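Local coordinates for glycosyl hydrolase family 2, TIM barrel domain protein (Faecalibacterium prausnitzii A2-165, PDB 6ED2) that acts as a beta-glucuronidase of glycosyl hydrolase family 2, an enzyme that probably splits glucuronic acid from its conjugates, at residues 563-568 with 613-618; 498-503 with 536-541; 29-34 with 199-204. All blocks are in the same frame, centred on the assembly; numbering follows the deposited sequence.

Overall arrangement
Contact 3 (29-34 with 199-204) comes first along the chain. It joins an N-terminal loop to strand 200-205 of the sugar-binding domain. Contact 2 (498-503 with 536-541) follows, then contact 1 (563-568 with 613-618). Both of these belong to the TIM barrel. Contact 2 pairs loops that follow barrel strands 492-495 and 531-535, and contact 1 pairs helices 554-570 and 610-621. Their centres are about 14 Å apart, and they touch where Y536 OH meets H565 NE2 in a probable hydrogen bond. Contact 3 lies across the chain's centre, with its own centre about 43 and 44 Å from theirs. The barrel contacts thus form one connected patch, while contact 3 sits at a separate junction between domains.

Contact 1: 563-568 with 613-618; sequences MTHAVF and YLFRKR
H565 and R618 join two helices of the TIM barrel, 554-570 and 610-621. The short segments run at 29° to each other, and their axes come no closer than 13.3 Å, so long side chains bridge the gap. The guanidinium of R618 lies flat on one face of the H565 ring, with centres 4.2 Å apart and planes only 6° apart. R618 CD covers the same ring, 3.5 Å from H565 ND1. The arginine reaches this far because its chain is extended, with CG anti to the backbone N (chi1 175°). F615 and L614 approach the imidazole at its edge. F615 CE1 is 3.3 Å from H565 CE1, and the two rings meet obliquely. L614 CD2 sits 4.0 Å from H565 CE1. Beyond the segments, H565 NE2 is hydrogen-bonded to Y536 OH, and R618 NH2 forms salt bridges to E577 and D569. With an alanine here, R618 would probably lose the flat surface that steadies its guanidinium, and Y536 OH its nitrogen partner. The arginine thus uses its face for stacking and its N-H groups for partners outside the segments, among them these two carboxylates, which probably offset much of its charge.

Contact 2: 498-503 with 536-541; sequences YGWYVL and YGTDNL
G537 starts the contact with its carbonyl: G537 O lies 3.8 Å from W500 CB. A side chain at G537 would press on the carbonyl O of Y536. T538 comes next and lies over one face of the W500 indole. T538 CB is 3.3 Å from W500 CE3, a tight fit toward the rim of the ring system. T538 CA makes a CH-pi contact with the five-membered ring, 24° off its normal. The hydroxyl of T538 bonds to Q557 instead. D539 continues over the same face with its backbone N, and D539 CB packs 3.6 Å from W500 CZ2. Its CG is anti to the carbonyl carbon (chi1 -71°), which brings the carboxylate to the NE1 side of the indole. A water in the ring plane joins the two: it accepts from W500 NE1 at 2.8 Å and donates to D539 OD2 at 2.7 Å. The N540 side chain reaches back, and N540 ND2 donates to T538 O at 3.0 Å from above the carbonyl plane. Outside the segments, D539 OD2 forms a salt bridge with K599, and OD1 accepts from K598 N. I591 of the third subunit packs on W500. The tryptophan thus sets its face against backbone and aliphatic atoms, while its indole N-H reaches a buried, lysine-paired carboxylate through water.

Contact 3: 29-34 with 199-204; sequences LYPRAT and PVWLMA
P31 points CG at a face of the W201 indole. P31 CG is 3.7 Å from W201 CD1 and lies over the face of the five-membered ring, 4.0 Å from its centroid. This is a CH-pi contact, 25° off the ring normal. The neighbouring atom P31 CB meets M203 SD at 3.7 Å. Y30 adds the third contact: its OH is 3.5 Å from W201 CZ2, at the benzene end of the indole. The touch between these two aromatic side chains is oblique.

W201 and M203 are two residues apart on one strand, and both project toward the proline. M203 CG is anti to the carbonyl carbon (chi1 -62°) and the chain then runs on extended to SD (chi2 176°), which carries the sulfur to P31 CB. P31 CD lies over a face of the Y30 ring, toward its rim. The guanidinium of R32 turns a face to Y30 CD2, 3.7 Å above the guanidinium plane. The phenol is held further out, where Y30 OH is hydrogen-bonded to E362.

Strand 200-205 runs between strands 38-51 and 109-114, both antiparallel to it. L39 and R113 on those strands also touch P31 and W201. The 29-34 loop packs on the side chains of W201 and M203 on this sheet. Y291 and E290 of strand 286-295 bond to Y30 O and T34 OG1. Helix 361-370 of the TIM barrel packs against Y30 and R32. The loop therefore lies where the sugar-binding sheet, the four-stranded sheet and the barrel meet.

Contact 1: 563-568 with 613-618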
loop_
_atom_site.group_PDB
_atom_site.type_symbol
_atom_site.label_atom_id
_atom_site.label_comp_id
_atom_site.label_asym_id
_atom_site.label_seq_id
_atom_site.Cartn_x
_atom_site.Cartn_y
_atom_site.Cartn_z
ATOM N N MET A 563 6.983 -24.075 8.180
ATOM C CA MET A 563 7.603 -25.270 7.619
ATOM C C MET A 563 9.093 -25.291 7.929
ATOM O O MET A 563 9.622 -26.293 8.434
ATOM C CB MET A 563 7.361 -25.337 6.114
ATOM C CG MET A 563 7.967 -26.583 5.473
ATOM S SD MET A 563 9.717 -26.393 5.020
ATOM C CE MET A 563 9.618 -25.281 3.634
ATOM N N THR A 564 9.775 -24.169 7.658
ATOM C CA THR A 564 11.216 -24.081 7.861
ATOM C C THR A 564 11.589 -24.386 9.308
ATOM O O THR A 564 12.517 -25.165 9.569
ATOM C CB THR A 564 11.706 -22.691 7.435
ATOM O OG1 THR A 564 11.338 -22.460 6.068
ATOM C CG2 THR A 564 13.235 -22.571 7.535
ATOM N N HIS A 565 10.846 -23.834 10.263
ATOM C CA HIS A 565 11.198 -24.049 11.663
ATOM C C HIS A 565 10.932 -25.485 12.090
ATOM O O HIS A 565 11.639 -26.013 12.955
ATOM C CB HIS A 565 10.432 -23.068 12.560
ATOM C CG HIS A 565 10.857 -21.642 12.383
ATOM N ND1 HIS A 565 9.996 -20.579 12.542
ATOM C CD2 HIS A 565 12.056 -21.106 12.047
ATOM C CE1 HIS A 565 10.647 -19.452 12.319
ATOM N NE2 HIS A 565 11.899 -19.744 12.013
ATOM N N ALA A 566 9.920 -26.128 11.501
ATOM C CA ALA A 566 9.684 -27.538 11.784
ATOM C C ALA A 566 10.867 -28.385 11.333
ATOM O O ALA A 566 11.269 -29.320 12.031
ATOM C CB ALA A 566 8.388 -28.003 11.121
ATOM N N VAL A 567 11.457 -28.056 10.182
ATOM C CA VAL A 567 12.703 -28.706 9.787
ATOM C C VAL A 567 13.794 -28.434 10.818
ATOM O O VAL A 567 14.410 -29.375 11.340
ATOM C CB VAL A 567 13.125 -28.261 8.379
ATOM C CG1 VAL A 567 14.440 -28.917 8.014
ATOM C CG2 VAL A 567 12.033 -28.625 7.360
ATOM N N PHE A 568 14.036 -27.145 11.142
ATOM C CA PHE A 568 15.055 -26.790 12.135
ATOM C C PHE A 568 14.881 -27.628 13.383
ATOM O O PHE A 568 15.836 -28.215 13.906
ATOM C CB PHE A 568 14.969 -25.310 12.564
ATOM C CG PHE A 568 15.348 -24.291 11.506
ATOM C CD1 PHE A 568 15.680 -24.658 10.212
ATOM C CD2 PHE A 568 15.330 -22.937 11.832
ATOM C CE1 PHE A 568 16.014 -23.707 9.269
ATOM C CE2 PHE A 568 15.655 -21.969 10.891
ATOM C CZ PHE A 568 15.998 -22.349 9.603
ATOM N N TYR A 613 5.557 -10.918 14.390
ATOM C CA TYR A 613 4.752 -11.484 15.473
ATOM C C TYR A 613 4.913 -13.001 15.574
ATOM O O TYR A 613 4.916 -13.554 16.686
ATOM C CB TYR A 613 3.284 -11.067 15.283
ATOM C CG TYR A 613 3.145 -9.573 15.515
ATOM C CD1 TYR A 613 3.085 -9.050 16.816
ATOM C CD2 TYR A 613 3.153 -8.681 14.451
ATOM C CE1 TYR A 613 3.006 -7.678 17.039
ATOM C CE2 TYR A 613 3.081 -7.312 14.662
ATOM C CZ TYR A 613 3.002 -6.819 15.953
ATOM O OH TYR A 613 2.926 -5.459 16.151
ATOM N N LEU A 614 5.091 -13.688 14.443
ATOM C CA LEU A 614 5.444 -15.102 14.508
ATOM C C LEU A 614 6.756 -15.295 15.265
ATOM O O LEU A 614 6.838 -16.117 16.187
ATOM C CB LEU A 614 5.519 -15.686 13.098
ATOM C CG LEU A 614 5.804 -17.184 12.914
ATOM C CD1 LEU A 614 5.303 -17.645 11.544
ATOM C CD2 LEU A 614 7.295 -17.464 13.034
ATOM N N PHE A 615 7.783 -14.511 14.922
ATOM C CA PHE A 615 9.081 -14.704 15.558
ATOM C C PHE A 615 9.042 -14.308 17.023
ATOM O O PHE A 615 9.680 -14.960 17.857
ATOM C CB PHE A 615 10.166 -13.918 14.828
ATOM C CG PHE A 615 10.759 -14.650 13.658
ATOM C CD1 PHE A 615 11.526 -15.796 13.853
ATOM C CD2 PHE A 615 10.537 -14.205 12.357
ATOM C CE1 PHE A 615 12.078 -16.483 12.765
ATOM C CE2 PHE A 615 11.089 -14.886 11.256
ATOM C CZ PHE A 615 11.851 -16.024 11.468
ATOM N N ARG A 616 8.302 -13.244 17.357
ATOM C CA ARG A 616 8.236 -12.802 18.746
ATOM C C ARG A 616 7.650 -13.890 19.634
ATOM O O ARG A 616 8.171 -14.177 20.717
ATOM C CB ARG A 616 7.402 -11.520 18.864
ATOM C CG ARG A 616 7.194 -11.071 20.296
ATOM C CD ARG A 616 6.620 -9.675 20.360
ATOM N NE ARG A 616 6.904 -9.043 21.644
ATOM C CZ ARG A 616 5.965 -8.644 22.503
ATOM N NH1 ARG A 616 4.676 -8.802 22.214
ATOM N NH2 ARG A 616 6.317 -8.081 23.649
ATOM N N LYS A 617 6.542 -14.493 19.198
ATOM C CA LYS A 617 5.955 -15.572 19.978
ATOM C C LYS A 617 6.911 -16.754 20.077
ATOM O O LYS A 617 7.086 -17.333 21.156
ATOM C CB LYS A 617 4.621 -16.004 19.373
ATOM C CG LYS A 617 4.026 -17.229 20.084
ATOM C CD LYS A 617 2.577 -17.498 19.648
ATOM C CE LYS A 617 2.088 -18.906 20.024
ATOM N NZ LYS A 617 0.922 -19.336 19.170
ATOM N N ARG A 618 7.551 -17.119 18.965
ATOM C CA ARG A 618 8.463 -18.258 18.994
ATOM C C ARG A 618 9.695 -17.964 19.849
ATOM O O ARG A 618 10.033 -18.737 20.755
ATOM C CB ARG A 618 8.870 -18.639 17.565
ATOM C CG ARG A 618 9.921 -19.750 17.488
ATOM C CD ARG A 618 10.203 -20.141 16.030
ATOM N NE ARG A 618 11.429 -20.918 15.900
ATOM C CZ ARG A 618 11.489 -22.244 16.044
ATOM N NH1 ARG A 618 10.386 -22.938 16.320
ATOM N NH2 ARG A 618 12.652 -22.877 15.911
#

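Contact 2: 498-503 with 536-541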
loop_
_atom_site.group_PDB
_atom_site.type_symbol
_atom_site.label_atom_id
_atom_site.label_comp_id
_atom_site.label_asym_id
_atom_site.label_seq_id
_atom_site.Cartn_x
_atom_site.Cartn_y
_atom_site.Cartn_z
ATOM N N TYR A 498 14.682 -23.200 0.780
ATOM C CA TYR A 498 13.744 -24.233 0.358
ATOM C C TYR A 498 12.321 -23.715 0.519
ATOM O O TYR A 498 11.842 -23.518 1.642
ATOM C CB TYR A 498 13.959 -25.500 1.174
ATOM C CG TYR A 498 15.168 -26.317 0.732
ATOM C CD1 TYR A 498 15.161 -27.003 -0.480
ATOM C CD2 TYR A 498 16.305 -26.406 1.533
ATOM C CE1 TYR A 498 16.255 -27.760 -0.885
ATOM C CE2 TYR A 498 17.399 -27.157 1.146
ATOM C CZ TYR A 498 17.369 -27.839 -0.062
ATOM O OH TYR A 498 18.453 -28.585 -0.448
ATOM N N GLY A 499 11.642 -23.491 -0.599
ATOM C CA GLY A 499 10.312 -22.925 -0.579
ATOM C C GLY A 499 10.258 -21.502 -1.072
ATOM O O GLY A 499 9.159 -20.945 -1.182
ATOM N N TRP A 500 11.409 -20.895 -1.364
ATOM C CA TRP A 500 11.448 -19.617 -2.062
ATOM C C TRP A 500 12.187 -19.758 -3.393
ATOM O O TRP A 500 11.550 -19.902 -4.442
ATOM C CB TRP A 500 12.098 -18.535 -1.189
ATOM C CG TRP A 500 12.004 -17.178 -1.841
ATOM C CD1 TRP A 500 13.030 -16.437 -2.344
ATOM C CD2 TRP A 500 10.805 -16.438 -2.101
ATOM N NE1 TRP A 500 12.550 -15.272 -2.893
ATOM C CE2 TRP A 500 11.182 -15.250 -2.757
ATOM C CE3 TRP A 500 9.444 -16.661 -1.830
ATOM C CZ2 TRP A 500 10.245 -14.279 -3.153
ATOM C CZ3 TRP A 500 8.509 -15.684 -2.221
ATOM C CH2 TRP A 500 8.921 -14.519 -2.877
ATOM N N TYR A 501 13.530 -19.729 -3.377
ATOM C CA TYR A 501 14.271 -19.855 -4.633
ATOM C C TYR A 501 14.188 -21.257 -5.213
ATOM O O TYR A 501 14.358 -21.425 -6.427
ATOM C CB TYR A 501 15.743 -19.487 -4.446
ATOM C CG TYR A 501 15.967 -18.041 -4.111
ATOM C CD1 TYR A 501 15.515 -17.037 -4.958
ATOM C CD2 TYR A 501 16.634 -17.675 -2.949
ATOM C CE1 TYR A 501 15.728 -15.698 -4.658
ATOM C CE2 TYR A 501 16.852 -16.344 -2.634
ATOM C CZ TYR A 501 16.395 -15.362 -3.487
ATOM O OH TYR A 501 16.607 -14.035 -3.176
ATOM N N VAL A 502 13.929 -22.258 -4.378
ATOM C CA VAL A 502 13.982 -23.661 -4.760
ATOM C C VAL A 502 12.662 -24.290 -4.344
ATOM O O VAL A 502 12.345 -24.327 -3.146
ATOM C CB VAL A 502 15.167 -24.383 -4.091
ATOM C CG1 VAL A 502 14.996 -25.889 -4.138
ATOM C CG2 VAL A 502 16.491 -23.954 -4.730
ATOM N N LEU A 503 11.881 -24.752 -5.333
ATOM C CA LEU A 503 10.648 -25.503 -5.091
ATOM C C LEU A 503 9.595 -24.655 -4.383
ATOM O O LEU A 503 8.918 -25.116 -3.459
ATOM C CB LEU A 503 10.924 -26.782 -4.297
ATOM C CG LEU A 503 11.611 -27.927 -5.039
ATOM C CD1 LEU A 503 12.388 -28.803 -4.072
ATOM C CD2 LEU A 503 10.586 -28.741 -5.785
ATOM N N TYR A 536 17.454 -17.381 5.544
ATOM C CA TYR A 536 16.224 -18.014 5.093
ATOM C C TYR A 536 15.123 -16.960 5.190
ATOM O O TYR A 536 15.239 -15.987 5.947
ATOM C CB TYR A 536 15.879 -19.263 5.909
ATOM C CG TYR A 536 15.512 -19.045 7.371
ATOM C CD1 TYR A 536 14.186 -19.158 7.790
ATOM C CD2 TYR A 536 16.477 -18.762 8.327
ATOM C CE1 TYR A 536 13.832 -18.986 9.113
ATOM C CE2 TYR A 536 16.137 -18.604 9.669
ATOM C CZ TYR A 536 14.810 -18.717 10.056
ATOM O OH TYR A 536 14.443 -18.560 11.383
ATOM N N GLY A 537 14.083 -17.134 4.374
ATOM C CA GLY A 537 13.004 -16.170 4.319
ATOM C C GLY A 537 12.410 -15.991 2.932
ATOM O O GLY A 537 12.867 -16.604 1.960
ATOM N N THR A 538 11.374 -15.160 2.823
ATOM C CA THR A 538 10.736 -14.900 1.545
ATOM C C THR A 538 10.475 -13.410 1.442
ATOM O O THR A 538 10.232 -12.734 2.447
ATOM C CB THR A 538 9.394 -15.654 1.356
ATOM O OG1 THR A 538 8.374 -15.073 2.185
ATOM C CG2 THR A 538 9.529 -17.131 1.660
ATOM N N ASP A 539 10.527 -12.905 0.218
ATOM C CA ASP A 539 10.110 -11.540 -0.011
ATOM C C ASP A 539 8.611 -11.461 0.241
ATOM O O ASP A 539 7.846 -12.317 -0.219
ATOM C CB ASP A 539 10.444 -11.108 -1.439
ATOM C CG ASP A 539 11.930 -10.921 -1.664
ATOM O OD1 ASP A 539 12.421 -9.773 -1.601
ATOM O OD2 ASP A 539 12.616 -11.924 -1.925
ATOM N N ASN A 540 8.189 -10.457 0.997
ATOM C CA ASN A 540 6.761 -10.234 1.173
ATOM C C ASN A 540 6.556 -8.764 1.500
ATOM O O ASN A 540 7.290 -8.204 2.322
ATOM C CB ASN A 540 6.181 -11.160 2.260
ATOM C CG ASN A 540 6.753 -10.884 3.649
ATOM O OD1 ASN A 540 6.091 -10.264 4.491
ATOM N ND2 ASN A 540 7.972 -11.352 3.899
ATOM N N LEU A 541 5.601 -8.137 0.816
ATOM C CA LEU A 541 5.282 -6.732 1.042
ATOM C C LEU A 541 4.343 -6.570 2.223
ATOM O O LEU A 541 3.383 -7.332 2.381
ATOM C CB LEU A 541 4.623 -6.120 -0.192
ATOM C CG LEU A 541 5.424 -6.251 -1.483
ATOM C CD1 LEU A 541 4.567 -5.804 -2.652
ATOM C CD2 LEU A 541 6.691 -5.425 -1.370
HETATM O O HOH W 1 13.490 -12.978 -4.285
#

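Contact 3: 29-34 with 199-204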
loop_
_atom_site.group_PDB
_atom_site.type_symbol
_atom_site.label_atom_id
_atom_site.label_comp_id
_atom_site.label_asym_id
_atom_site.label_seq_id
_atom_site.Cartn_x
_atom_site.Cartn_y
_atom_site.Cartn_z
ATOM N N LEU A 29 41.873 1.038 18.148
ATOM C CA LEU A 29 41.090 1.433 19.310
ATOM C C LEU A 29 40.094 2.544 18.962
ATOM O O LEU A 29 40.409 3.485 18.228
ATOM C CB LEU A 29 42.030 1.901 20.421
ATOM C CG LEU A 29 42.940 0.813 20.996
ATOM C CD1 LEU A 29 43.900 1.390 22.042
ATOM C CD2 LEU A 29 42.085 -0.310 21.587
ATOM N N TYR A 30 38.890 2.431 19.490
ATOM C CA TYR A 30 37.909 3.479 19.287
ATOM C C TYR A 30 38.423 4.788 19.888
ATOM O O TYR A 30 38.914 4.786 21.031
ATOM C CB TYR A 30 36.570 3.100 19.923
ATOM C CG TYR A 30 35.460 4.002 19.452
ATOM C CD1 TYR A 30 34.933 3.866 18.179
ATOM C CD2 TYR A 30 34.979 5.023 20.254
ATOM C CE1 TYR A 30 33.930 4.688 17.732
ATOM C CE2 TYR A 30 33.974 5.853 19.811
ATOM C CZ TYR A 30 33.459 5.680 18.555
ATOM O OH TYR A 30 32.467 6.502 18.098
ATOM N N PRO A 31 38.322 5.910 19.173
ATOM C CA PRO A 31 38.872 7.171 19.692
ATOM C C PRO A 31 38.179 7.586 20.981
ATOM O O PRO A 31 36.962 7.455 21.127
ATOM C CB PRO A 31 38.607 8.170 18.561
ATOM C CG PRO A 31 38.377 7.340 17.349
ATOM C CD PRO A 31 37.721 6.082 17.839
ATOM N N ARG A 32 38.976 8.059 21.936
ATOM C CA ARG A 32 38.480 8.388 23.266
ATOM C C ARG A 32 39.091 9.703 23.730
ATOM O O ARG A 32 40.263 9.988 23.456
ATOM C CB ARG A 32 38.801 7.284 24.293
ATOM C CG ARG A 32 38.140 5.924 24.036
ATOM C CD ARG A 32 36.659 5.896 24.427
ATOM N NE ARG A 32 36.092 4.554 24.271
ATOM C CZ ARG A 32 34.811 4.307 24.005
ATOM N NH1 ARG A 32 33.947 5.310 23.867
ATOM N NH2 ARG A 32 34.390 3.053 23.876
ATOM N N ALA A 33 38.278 10.516 24.404
ATOM C CA ALA A 33 38.795 11.628 25.188
ATOM C C ALA A 33 39.213 11.091 26.550
ATOM O O ALA A 33 38.439 10.386 27.211
ATOM C CB ALA A 33 37.736 12.725 25.345
ATOM N N THR A 34 40.440 11.398 26.966
ATOM C CA THR A 34 40.968 10.885 28.227
ATOM C C THR A 34 41.794 11.977 28.895
ATOM O O THR A 34 41.992 13.063 28.342
ATOM C CB THR A 34 41.839 9.625 28.013
ATOM O OG1 THR A 34 43.096 10.011 27.431
ATOM C CG2 THR A 34 41.152 8.607 27.087
ATOM N N PRO A 199 31.640 8.164 11.604
ATOM C CA PRO A 199 32.252 9.371 12.172
ATOM C C PRO A 199 33.730 9.509 11.835
ATOM O O PRO A 199 34.481 8.525 11.809
ATOM C CB PRO A 199 32.043 9.193 13.678
ATOM C CG PRO A 199 30.788 8.411 13.766
ATOM C CD PRO A 199 30.740 7.506 12.571
ATOM N N VAL A 200 34.124 10.756 11.558
ATOM C CA VAL A 200 35.504 11.179 11.336
ATOM C C VAL A 200 35.956 11.971 12.560
ATOM O O VAL A 200 35.164 12.713 13.153
ATOM C CB VAL A 200 35.616 12.026 10.053
ATOM C CG1 VAL A 200 37.054 12.542 9.827
ATOM C CG2 VAL A 200 35.071 11.242 8.831
ATOM N N TRP A 201 37.218 11.807 12.952
ATOM C CA TRP A 201 37.683 12.367 14.213
ATOM C C TRP A 201 39.038 13.029 14.058
ATOM O O TRP A 201 39.908 12.566 13.312
ATOM C CB TRP A 201 37.828 11.319 15.315
ATOM C CG TRP A 201 36.629 10.501 15.581
ATOM C CD1 TRP A 201 36.333 9.289 15.034
ATOM C CD2 TRP A 201 35.568 10.804 16.496
ATOM N NE1 TRP A 201 35.149 8.814 15.550
ATOM C CE2 TRP A 201 34.659 9.721 16.451
ATOM C CE3 TRP A 201 35.290 11.888 17.340
ATOM C CZ2 TRP A 201 33.493 9.687 17.224
ATOM C CZ3 TRP A 201 34.133 11.852 18.115
ATOM C CH2 TRP A 201 33.245 10.763 18.041
ATOM N N LEU A 202 39.212 14.102 14.813
ATOM C CA LEU A 202 40.484 14.783 14.953
ATOM C C LEU A 202 40.962 14.530 16.373
ATOM O O LEU A 202 40.218 14.772 17.334
ATOM C CB LEU A 202 40.348 16.284 14.662
ATOM C CG LEU A 202 41.566 17.183 14.898
ATOM C CD1 LEU A 202 42.652 16.909 13.878
ATOM C CD2 LEU A 202 41.173 18.663 14.874
ATOM N N MET A 203 42.180 14.009 16.501
ATOM C CA MET A 203 42.694 13.568 17.785
ATOM C C MET A 203 44.014 14.257 18.096
ATOM O O MET A 203 44.822 14.506 17.197
ATOM C CB MET A 203 42.888 12.046 17.790
ATOM C CG MET A 203 41.596 11.250 17.584
ATOM S SD MET A 203 41.872 9.457 17.481
ATOM C CE MET A 203 42.704 9.349 15.921
ATOM N N ALA A 204 44.234 14.559 19.372
ATOM C CA ALA A 204 45.555 14.907 19.877
ATOM C C ALA A 204 45.964 13.791 20.828
ATOM O O ALA A 204 45.265 13.526 21.811
ATOM C CB ALA A 204 45.554 16.268 20.578
#